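Local atomic coordinates of lectin 2 (Agrocybe aegerita, PDB entry 4TQJ), a protein that binds N-acetylglucosamine, recognising the sugar specifically where it stands at the non-reducing terminus of a glycan. Residues 246-251 / 272-277; 282-287 / 338-343; 306-311 / 321-326. The protein carries 1 engineered substitution. All blocks are in the same frame, centred on the assembly; numbering follows the deposited sequence.

Contact 1. Residues 246-251 / 272-277; sequences CGKAGC and FGTDKG
The lysine chain of Lys248 and the carboxylate of Asp275 pass each other obliquely at the surface. Lys248 CG lies anti to its own backbone N (chi1 -177°), and the chain runs extended until chi4 bends it (-61°), folding the ammonium back toward the aspartate. Lys248 NZ reaches Asp275 OD1 at 2.7 Å in a salt bridge that uses the syn lone pair, on the side of OD2. The lysine stem also skirts the acid, its CG 3.3 Å from Asp275 OD1. The Thr274 side chain crosses that of Lys248 at about a right angle, its OG1 3.3 Å from Lys248 CA.

Between the backbones, two successive carbonyls of 246-251 receive two successive amides. Thr274 N bonds to Gly247 O at 3.0 Å, and Asp275 N bonds to Lys248 O at 2.9 Å. A water also links Lys248 O to Gly273 N, weakly at the latter.

At the buried end, Cys251 SG lies 3.7 Å from Phe272 CB and approaches the ring obliquely, a sulfur-aromatic contact 5.1 Å from SG to the ring centroid. The ring itself leads away, toward strand 306-309. This is the end of a beta-propeller blade: the hairpin turn between strands 242-246 and 251-254, closed by Gly247 N to Gly250 O, holds the 3-10 turn of the connection from strand 266-269 to the next blade.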
loop_
_atom_site.group_PDB
_atom_site.type_symbol
_atom_site.label_atom_id
_atom_site.label_comp_id
_atom_site.label_asym_id
_atom_site.label_seq_id
_atom_site.Cartn_x
_atom_site.Cartn_y
_atom_site.Cartn_z
ATOM N N CYS A 246 -6.164 16.819 28.571
ATOM C CA CYS A 246 -5.490 18.081 28.835
ATOM C C CYS A 246 -6.438 18.984 29.613
ATOM O O CYS A 246 -7.435 19.455 29.070
ATOM C CB CYS A 246 -5.102 18.755 27.519
ATOM S SG CYS A 246 -4.161 17.676 26.420
ATOM N N GLY A 247 -6.119 19.210 30.883
ATOM C CA GLY A 247 -7.001 19.926 31.779
ATOM C C GLY A 247 -6.536 21.332 32.095
ATOM O O GLY A 247 -6.120 22.061 31.204
ATOM N N LYS A 248 -6.635 21.717 33.364
ATOM C CA LYS A 248 -6.246 23.060 33.786
ATOM C C LYS A 248 -4.761 23.087 34.076
ATOM O O LYS A 248 -4.001 23.835 33.442
ATOM C CB LYS A 248 -7.025 23.456 35.053
ATOM C CG LYS A 248 -6.776 24.875 35.564
ATOM C CD LYS A 248 -7.465 25.090 36.918
ATOM C CE LYS A 248 -7.613 26.566 37.269
ATOM N NZ LYS A 248 -6.317 27.279 37.378
ATOM N N ALA A 249 -4.348 22.258 35.036
ATOM C CA ALA A 249 -2.964 22.261 35.517
ATOM C C ALA A 249 -2.011 21.580 34.539
ATOM O O ALA A 249 -0.801 21.761 34.636
ATOM C CB ALA A 249 -2.857 21.620 36.910
ATOM N N GLY A 250 -2.551 20.831 33.578
ATOM C CA GLY A 250 -1.718 20.073 32.645
ATOM C C GLY A 250 -2.405 18.807 32.148
ATOM O O GLY A 250 -3.624 18.783 32.063
ATOM N N CYS A 251 -1.633 17.766 31.827
ATOM C CA CYS A 251 -2.196 16.490 31.375
ATOM C C CYS A 251 -2.328 15.477 32.503
ATOM O O CYS A 251 -1.357 15.175 33.211
ATOM C CB CYS A 251 -1.347 15.869 30.263
ATOM S SG CYS A 251 -1.107 16.921 28.842
ATOM N N PHE A 272 0.238 21.907 28.312
ATOM C CA PHE A 272 -0.847 21.555 27.380
ATOM C C PHE A 272 -2.234 21.876 27.939
ATOM O O PHE A 272 -3.245 21.629 27.280
ATOM C CB PHE A 272 -0.756 20.089 26.913
ATOM C CG PHE A 272 0.522 19.765 26.173
ATOM C CD1 PHE A 272 0.787 20.334 24.937
ATOM C CD2 PHE A 272 1.465 18.907 26.726
ATOM C CE1 PHE A 272 1.953 20.057 24.260
ATOM C CE2 PHE A 272 2.634 18.617 26.053
ATOM C CZ PHE A 272 2.874 19.196 24.801
ATOM N N GLY A 273 -2.285 22.465 29.135
ATOM C CA GLY A 273 -3.558 22.821 29.735
ATOM C C GLY A 273 -3.858 24.314 29.773
ATOM O O GLY A 273 -3.035 25.139 29.349
ATOM N N THR A 274 -5.030 24.671 30.302
ATOM C CA THR A 274 -5.462 26.076 30.274
ATOM C C THR A 274 -4.555 26.991 31.090
ATOM O O THR A 274 -4.357 28.158 30.735
ATOM C CB THR A 274 -6.904 26.237 30.741
ATOM O OG1 THR A 274 -7.018 25.801 32.106
ATOM C CG2 THR A 274 -7.839 25.385 29.848
ATOM N N ASP A 275 -4.003 26.472 32.183
ATOM C CA ASP A 275 -3.099 27.278 33.001
ATOM C C ASP A 275 -1.900 27.786 32.203
ATOM O O ASP A 275 -1.381 28.865 32.484
ATOM C CB ASP A 275 -2.647 26.539 34.266
ATOM C CG ASP A 275 -3.655 26.659 35.403
ATOM O OD1 ASP A 275 -4.659 27.384 35.228
ATOM O OD2 ASP A 275 -3.443 26.029 36.468
ATOM N N LYS A 276 -1.469 27.030 31.192
ATOM C CA LYS A 276 -0.322 27.460 30.393
ATOM C C LYS A 276 -0.714 28.170 29.093
ATOM O O LYS A 276 0.136 28.457 28.250
ATOM C CB LYS A 276 0.628 26.299 30.126
ATOM C CG LYS A 276 1.236 25.718 31.407
ATOM C CD LYS A 276 2.746 25.894 31.441
ATOM C CE LYS A 276 3.305 25.581 32.824
ATOM N NZ LYS A 276 4.484 24.662 32.745
ATOM N N GLY A 277 -2.000 28.455 28.939
ATOM C CA GLY A 277 -2.468 29.251 27.820
ATOM C C GLY A 277 -3.004 28.474 26.628
ATOM O O GLY A 277 -3.308 29.068 25.596
HETATM O O HOH W 1 -1.383 23.470 31.869
#

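Contact 2. Residues 282-287 / 338-343; sequences KHPRFI and HRRFVV
Phe286 and Arg340, with Val342, carry most of this meeting between the first strands of two successive beta-propeller blades, 285-288 and 339-343. The touching parts run in nearly the same sense, 22° apart, but belong to different sheets and meet through side chains.

The ring of Phe286 extends toward the neighbouring strand. One methyl of Val342, CG2, sits over a ring face, displaced toward the rim and 4.0 Å from the ring centroid, a CH-pi contact. The chi1 of Val342 (-175°) sets CG1 anti to the backbone N and leaves CG2 for the ring. Farther along the same ring, Phe286 CZ comes within 3.5 Å of the backbone Arg340 O, at an oblique angle. Val342 also touches Val299 and Phe301 of strand 297-301, so it packs on two strands of the preceding blade.

Arg340 runs toward the start of 282-287, its chain bent at chi3 (-74°). Pro284 CG sits over one face of the guanidinium, offset toward its rim, the two side chains crossing at about a right angle; Pro284 CG is 3.5 Å from Arg340 NH2. Arg340 NH1 donates to Phe327 O, and two waters carry the link on to Lys282 O. The first water lies at the guanidinium edge, in plane, 2.8 Å from NH1 of Arg340 and 2.9 Å from Lys282 O. The second joins the same carbonyl to the other amino group, 2.9 Å from Arg340 NH2 and 2.7 Å from Lys282 O.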
loop_
_atom_site.group_PDB
_atom_site.type_symbol
_atom_site.label_atom_id
_atom_site.label_comp_id
_atom_site.label_asym_id
_atom_site.label_seq_id
_atom_site.Cartn_x
_atom_site.Cartn_y
_atom_site.Cartn_z
ATOM N N LYS A 282 -7.538 27.712 19.443
ATOM C CA LYS A 282 -6.260 28.079 18.848
ATOM C C LYS A 282 -5.248 26.939 18.756
ATOM O O LYS A 282 -4.407 26.937 17.865
ATOM C CB LYS A 282 -5.621 29.259 19.606
ATOM C CG LYS A 282 -6.508 30.503 19.735
ATOM C CD LYS A 282 -5.665 31.768 19.850
ATOM C CE LYS A 282 -6.158 32.705 20.951
ATOM N NZ LYS A 282 -7.607 33.024 20.864
ATOM N N HIS A 283 -5.331 25.979 19.673
ATOM C CA HIS A 283 -4.211 25.084 19.925
ATOM C C HIS A 283 -4.564 23.603 19.878
ATOM O O HIS A 283 -4.698 22.959 20.921
ATOM C CB HIS A 283 -3.633 25.408 21.295
ATOM C CG HIS A 283 -3.229 26.842 21.457
ATOM N ND1 HIS A 283 -3.690 27.634 22.488
ATOM C CD2 HIS A 283 -2.384 27.616 20.737
ATOM C CE1 HIS A 283 -3.149 28.833 22.392
ATOM N NE2 HIS A 283 -2.359 28.853 21.332
ATOM N N PRO A 284 -4.700 23.050 18.673
ATOM C CA PRO A 284 -5.017 21.621 18.578
ATOM C C PRO A 284 -3.986 20.710 19.265
ATOM O O PRO A 284 -2.755 20.888 19.134
ATOM C CB PRO A 284 -5.088 21.356 17.065
ATOM C CG PRO A 284 -4.633 22.606 16.384
ATOM C CD PRO A 284 -4.794 23.738 17.372
ATOM N N ARG A 285 -4.506 19.749 20.021
ATOM C CA ARG A 285 -3.672 18.762 20.705
ATOM C C ARG A 285 -3.955 17.326 20.218
ATOM O O ARG A 285 -5.062 17.019 19.781
ATOM C CB ARG A 285 -3.806 18.907 22.216
ATOM C CG ARG A 285 -2.910 20.038 22.807
ATOM C CD ARG A 285 -3.578 20.804 23.955
ATOM N NE ARG A 285 -4.767 21.546 23.515
ATOM C CZ ARG A 285 -5.653 22.101 24.349
ATOM N NH1 ARG A 285 -5.485 22.014 25.670
ATOM N NH2 ARG A 285 -6.708 22.737 23.868
ATOM N N PHE A 286 -2.940 16.464 20.267
ATOM C CA PHE A 286 -3.065 15.092 19.761
ATOM C C PHE A 286 -2.248 14.135 20.625
ATOM O O PHE A 286 -1.270 14.530 21.265
ATOM C CB PHE A 286 -2.522 14.957 18.324
ATOM C CG PHE A 286 -3.165 15.870 17.313
ATOM C CD1 PHE A 286 -4.103 15.382 16.415
ATOM C CD2 PHE A 286 -2.795 17.209 17.229
ATOM C CE1 PHE A 286 -4.692 16.228 15.461
ATOM C CE2 PHE A 286 -3.366 18.049 16.302
ATOM C CZ PHE A 286 -4.322 17.560 15.408
ATOM N N ILE A 287 -2.649 12.871 20.624
ATOM C CA ILE A 287 -1.806 11.811 21.139
ATOM C C ILE A 287 -1.403 11.008 19.914
ATOM O O ILE A 287 -2.257 10.611 19.123
ATOM C CB ILE A 287 -2.550 10.882 22.116
ATOM C CG1 ILE A 287 -3.170 11.679 23.274
ATOM C CG2 ILE A 287 -1.600 9.791 22.624
ATOM C CD1 ILE A 287 -2.176 12.601 23.976
ATOM N N HIS A 338 -7.405 26.063 8.598
ATOM C CA HIS A 338 -6.315 25.162 8.264
ATOM C C HIS A 338 -6.490 23.809 8.941
ATOM O O HIS A 338 -7.181 23.688 9.961
ATOM C CB HIS A 338 -4.962 25.811 8.590
ATOM C CG HIS A 338 -4.838 27.217 8.085
ATOM N ND1 HIS A 338 -4.516 28.280 8.902
ATOM C CD2 HIS A 338 -4.997 27.735 6.844
ATOM C CE1 HIS A 338 -4.487 29.391 8.187
ATOM N NE2 HIS A 338 -4.778 29.089 6.935
ATOM N N ARG A 339 -5.896 22.784 8.344
ATOM C CA ARG A 339 -6.024 21.435 8.869
ATOM C C ARG A 339 -4.651 20.922 9.245
ATOM O O ARG A 339 -3.724 20.984 8.446
ATOM C CB ARG A 339 -6.666 20.521 7.829
ATOM C CG ARG A 339 -8.156 20.756 7.620
ATOM C CD ARG A 339 -8.737 19.757 6.620
ATOM N NE ARG A 339 -10.192 19.882 6.495
ATOM C CZ ARG A 339 -10.810 20.633 5.586
ATOM N NH1 ARG A 339 -10.103 21.325 4.711
ATOM N NH2 ARG A 339 -12.138 20.686 5.547
ATOM N N ARG A 340 -4.509 20.420 10.466
ATOM C CA ARG A 340 -3.246 19.809 10.864
ATOM C C ARG A 340 -3.423 18.360 11.320
ATOM O O ARG A 340 -4.451 18.004 11.900
ATOM C CB ARG A 340 -2.537 20.658 11.925
ATOM C CG ARG A 340 -1.912 21.938 11.335
ATOM C CD ARG A 340 -1.720 23.013 12.394
ATOM N NE ARG A 340 -2.997 23.629 12.753
ATOM C CZ ARG A 340 -3.130 24.593 13.659
ATOM N NH1 ARG A 340 -2.066 25.050 14.292
ATOM N NH2 ARG A 340 -4.324 25.098 13.931
ATOM N N PHE A 341 -2.418 17.536 11.024
ATOM C CA PHE A 341 -2.456 16.115 11.339
ATOM C C PHE A 341 -1.119 15.660 11.898
ATOM O O PHE A 341 -0.057 16.193 11.550
ATOM C CB PHE A 341 -2.774 15.273 10.094
ATOM C CG PHE A 341 -3.913 15.804 9.258
ATOM C CD1 PHE A 341 -5.181 15.277 9.379
ATOM C CD2 PHE A 341 -3.705 16.832 8.340
ATOM C CE1 PHE A 341 -6.233 15.759 8.591
ATOM C CE2 PHE A 341 -4.749 17.319 7.562
ATOM C CZ PHE A 341 -6.012 16.771 7.682
ATOM N N VAL A 342 -1.183 14.664 12.764
ATOM C CA VAL A 342 0.005 14.029 13.310
ATOM C C VAL A 342 -0.116 12.535 13.010
ATOM O O VAL A 342 -0.849 11.811 13.690
ATOM C CB VAL A 342 0.140 14.283 14.819
ATOM C CG1 VAL A 342 1.459 13.718 15.339
ATOM C CG2 VAL A 342 0.011 15.798 15.130
ATOM N N VAL A 343 0.572 12.095 11.958
ATOM C CA VAL A 343 0.455 10.726 11.444
ATOM C C VAL A 343 1.762 10.274 10.795
ATOM O O VAL A 343 2.522 11.087 10.314
ATOM C CB VAL A 343 -0.680 10.594 10.380
ATOM C CG1 VAL A 343 -2.067 10.797 10.996
ATOM C CG2 VAL A 343 -0.452 11.539 9.220
HETATM O O HOH W 2 -1.839 26.578 16.667
HETATM O O HOH W 3 -4.469 27.645 15.256
#

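Contact 3. Residues 306-311 / 321-326; sequences VYVALN and KLVLKD
A beta hairpin with a classic beta bulge forms the outer half of one propeller blade: strand 306-309 pairs with 321-324, the last strand of the four-stranded sheet. Val306 and Leu324 form a hydrogen-bonded antiparallel pair, Tyr307 and Leu322 a non-hydrogen-bonded one, and Val308 and Lys321 the next hydrogen-bonded pair. Between the first two the register slips by one residue, because Val323 and Leu324 both stand opposite Val306. Val323 absorbs the extra residue with a psi of -17°, far from extended. Around the bulge Val306 N donates to Leu324 O at 2.9 Å, while Val306 O takes Val323 N at the same length; the next pair bonds reciprocally, Val308 N to Lys321 O and Lys321 N to Val308 O, each 3.0 Å. The segments 306-309 and 321-324 run 124° apart, far from strictly antiparallel.

On one side of the sheet the phenol ring of Tyr307 lies obliquely against Leu322. CD1 of Leu322 rests over a ring face, nearer the rim than the middle, 4.0 Å from the centroid of the Tyr307 ring, in a CH-pi contact. CB of the same leucine approaches Tyr307 CE1 at 3.6 Å, so the ring is touched by both the root and one branch of the side chain. Phe272 adds a further neighbour to this tyrosine.

Val306 and Val308 point to the other side. With chi1 -61° Val323 sets CG1 anti to the carbonyl carbon, which leaves CG2 between the backbone N and the carbonyl carbon; Val323 CG2 touches Val308 CG2 at 3.7 Å, the two side chains crossing at about a right angle. Past the strand end, the chain turns at Lys325 through an inverse gamma turn, which brings Asp326 O to 3.5 Å from Val306 CG2.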
loop_
_atom_site.group_PDB
_atom_site.type_symbol
_atom_site.label_atom_id
_atom_site.label_comp_id
_atom_site.label_asym_id
_atom_site.label_seq_id
_atom_site.Cartn_x
_atom_site.Cartn_y
_atom_site.Cartn_z
ATOM N N VAL A 306 5.239 23.808 17.551
ATOM C CA VAL A 306 4.746 22.542 18.056
ATOM C C VAL A 306 5.514 22.098 19.280
ATOM O O VAL A 306 6.743 22.092 19.278
ATOM C CB VAL A 306 4.891 21.442 16.985
ATOM C CG1 VAL A 306 4.290 20.147 17.493
ATOM C CG2 VAL A 306 4.229 21.890 15.665
ATOM N N TYR A 307 4.780 21.711 20.315
ATOM C CA TYR A 307 5.364 21.188 21.548
ATOM C C TYR A 307 5.069 19.704 21.691
ATOM O O TYR A 307 4.013 19.227 21.263
ATOM C CB TYR A 307 4.809 21.939 22.757
ATOM C CG TYR A 307 5.262 23.370 22.786
ATOM C CD1 TYR A 307 6.356 23.759 23.554
ATOM C CD2 TYR A 307 4.626 24.329 22.022
ATOM C CE1 TYR A 307 6.789 25.084 23.569
ATOM C CE2 TYR A 307 5.053 25.656 22.030
ATOM C CZ TYR A 307 6.135 26.024 22.797
ATOM O OH TYR A 307 6.546 27.346 22.797
ATOM N N VAL A 308 5.998 18.977 22.294
ATOM C CA VAL A 308 5.832 17.542 22.467
ATOM C C VAL A 308 6.317 17.123 23.843
ATOM O O VAL A 308 7.316 17.644 24.343
ATOM C CB VAL A 308 6.631 16.752 21.404
ATOM C CG1 VAL A 308 6.727 15.294 21.782
ATOM C CG2 VAL A 308 6.025 16.951 19.996
ATOM N N ALA A 309 5.595 16.201 24.463
ATOM C CA ALA A 309 6.096 15.528 25.652
ATOM C C ALA A 309 6.139 14.046 25.337
ATOM O O ALA A 309 5.125 13.456 24.975
ATOM C CB ALA A 309 5.216 15.793 26.857
ATOM N N LEU A 310 7.320 13.457 25.448
ATOM C CA LEU A 310 7.507 12.046 25.143
ATOM C C LEU A 310 7.258 11.135 26.342
ATOM O O LEU A 310 7.709 11.406 27.460
ATOM C CB LEU A 310 8.912 11.799 24.599
ATOM C CG LEU A 310 9.258 12.510 23.290
ATOM C CD1 LEU A 310 10.714 12.232 22.928
ATOM C CD2 LEU A 310 8.301 12.094 22.153
ATOM N N ASN A 311 6.532 10.052 26.074
ATOM C CA ASN A 311 6.225 8.995 27.027
ATOM C C ASN A 311 7.494 8.216 27.332
ATOM O O ASN A 311 8.227 7.848 26.414
ATOM C CB ASN A 311 5.189 8.066 26.379
ATOM C CG ASN A 311 4.557 7.089 27.355
ATOM O OD1 ASN A 311 5.209 6.578 28.263
ATOM N ND2 ASN A 311 3.268 6.807 27.149
ATOM N N LYS A 321 8.697 20.087 25.346
ATOM C CA LYS A 321 9.639 21.032 24.760
ATOM C C LYS A 321 9.180 21.457 23.366
ATOM O O LYS A 321 8.366 20.778 22.733
ATOM C CB LYS A 321 11.061 20.457 24.741
ATOM C CG LYS A 321 11.159 19.022 24.216
ATOM C CD LYS A 321 12.459 18.352 24.678
ATOM C CE LYS A 321 13.340 17.946 23.507
ATOM N NZ LYS A 321 14.590 17.232 23.954
ATOM N N LEU A 322 9.671 22.599 22.900
ATOM C CA LEU A 322 9.338 23.071 21.562
ATOM C C LEU A 322 10.187 22.278 20.576
ATOM O O LEU A 322 11.413 22.286 20.667
ATOM C CB LEU A 322 9.633 24.568 21.433
ATOM C CG LEU A 322 9.465 25.239 20.069
ATOM C CD1 LEU A 322 8.011 25.225 19.627
ATOM C CD2 LEU A 322 9.985 26.671 20.133
ATOM N N VAL A 323 9.546 21.586 19.642
ATOM C CA VAL A 323 10.299 20.733 18.717
ATOM C C VAL A 323 10.357 21.266 17.287
ATOM O O VAL A 323 11.188 20.833 16.495
ATOM C CB VAL A 323 9.765 19.295 18.695
ATOM C CG1 VAL A 323 9.878 18.668 20.067
ATOM C CG2 VAL A 323 8.313 19.251 18.171
ATOM N N LEU A 324 9.476 22.204 16.960
ATOM C CA LEU A 324 9.341 22.648 15.593
ATOM C C LEU A 324 8.757 24.041 15.585
ATOM O O LEU A 324 7.639 24.241 16.045
ATOM C CB LEU A 324 8.416 21.685 14.828
ATOM C CG LEU A 324 8.236 21.881 13.323
ATOM C CD1 LEU A 324 9.565 21.795 12.615
ATOM C CD2 LEU A 324 7.263 20.865 12.743
ATOM N N LYS A 325 9.515 24.998 15.060
ATOM C CA LYS A 325 9.097 26.397 15.047
ATOM C C LYS A 325 8.210 26.725 13.850
ATOM O O LYS A 325 8.526 27.611 13.048
ATOM C CB LYS A 325 10.324 27.321 15.084
ATOM C CG LYS A 325 11.189 27.141 16.337
ATOM C CD LYS A 325 12.536 27.848 16.213
ATOM C CE LYS A 325 13.234 27.954 17.560
ATOM N NZ LYS A 325 13.461 26.619 18.177
ATOM N N ASP A 326 7.087 26.014 13.747
ATOM C CA ASP A 326 6.136 26.225 12.665
ATOM C C ASP A 326 4.790 25.614 13.021
ATOM O O ASP A 326 4.662 24.947 14.050
ATOM C CB ASP A 326 6.653 25.599 11.359
ATOM C CG ASP A 326 6.341 26.458 10.141
ATOM O OD1 ASP A 326 5.260 27.100 10.113
ATOM O OD2 ASP A 326 7.186 26.504 9.226
#

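In the fold
From the N terminus, contact 1 closes first, joining the hairpin turn after strand 242-246 to the connection that follows strand 266-269. That connection leads into 282-287, where contact 2 opens; it closes only at 338-343, after the whole rest of the next blade has been built. Contact 3, the outer hairpin of that blade, is nested inside this loop, and no two contacts cross. Contact 1 touches both others: Phe272 O meets Arg285 NH1 at 2.8 Å, probably as a hydrogen bond, while the Phe272 ring packs on strand 306-309. Contacts 2 and 3 do not touch, their nearest atoms about 7 Å apart. Together they tie three successive propeller blades.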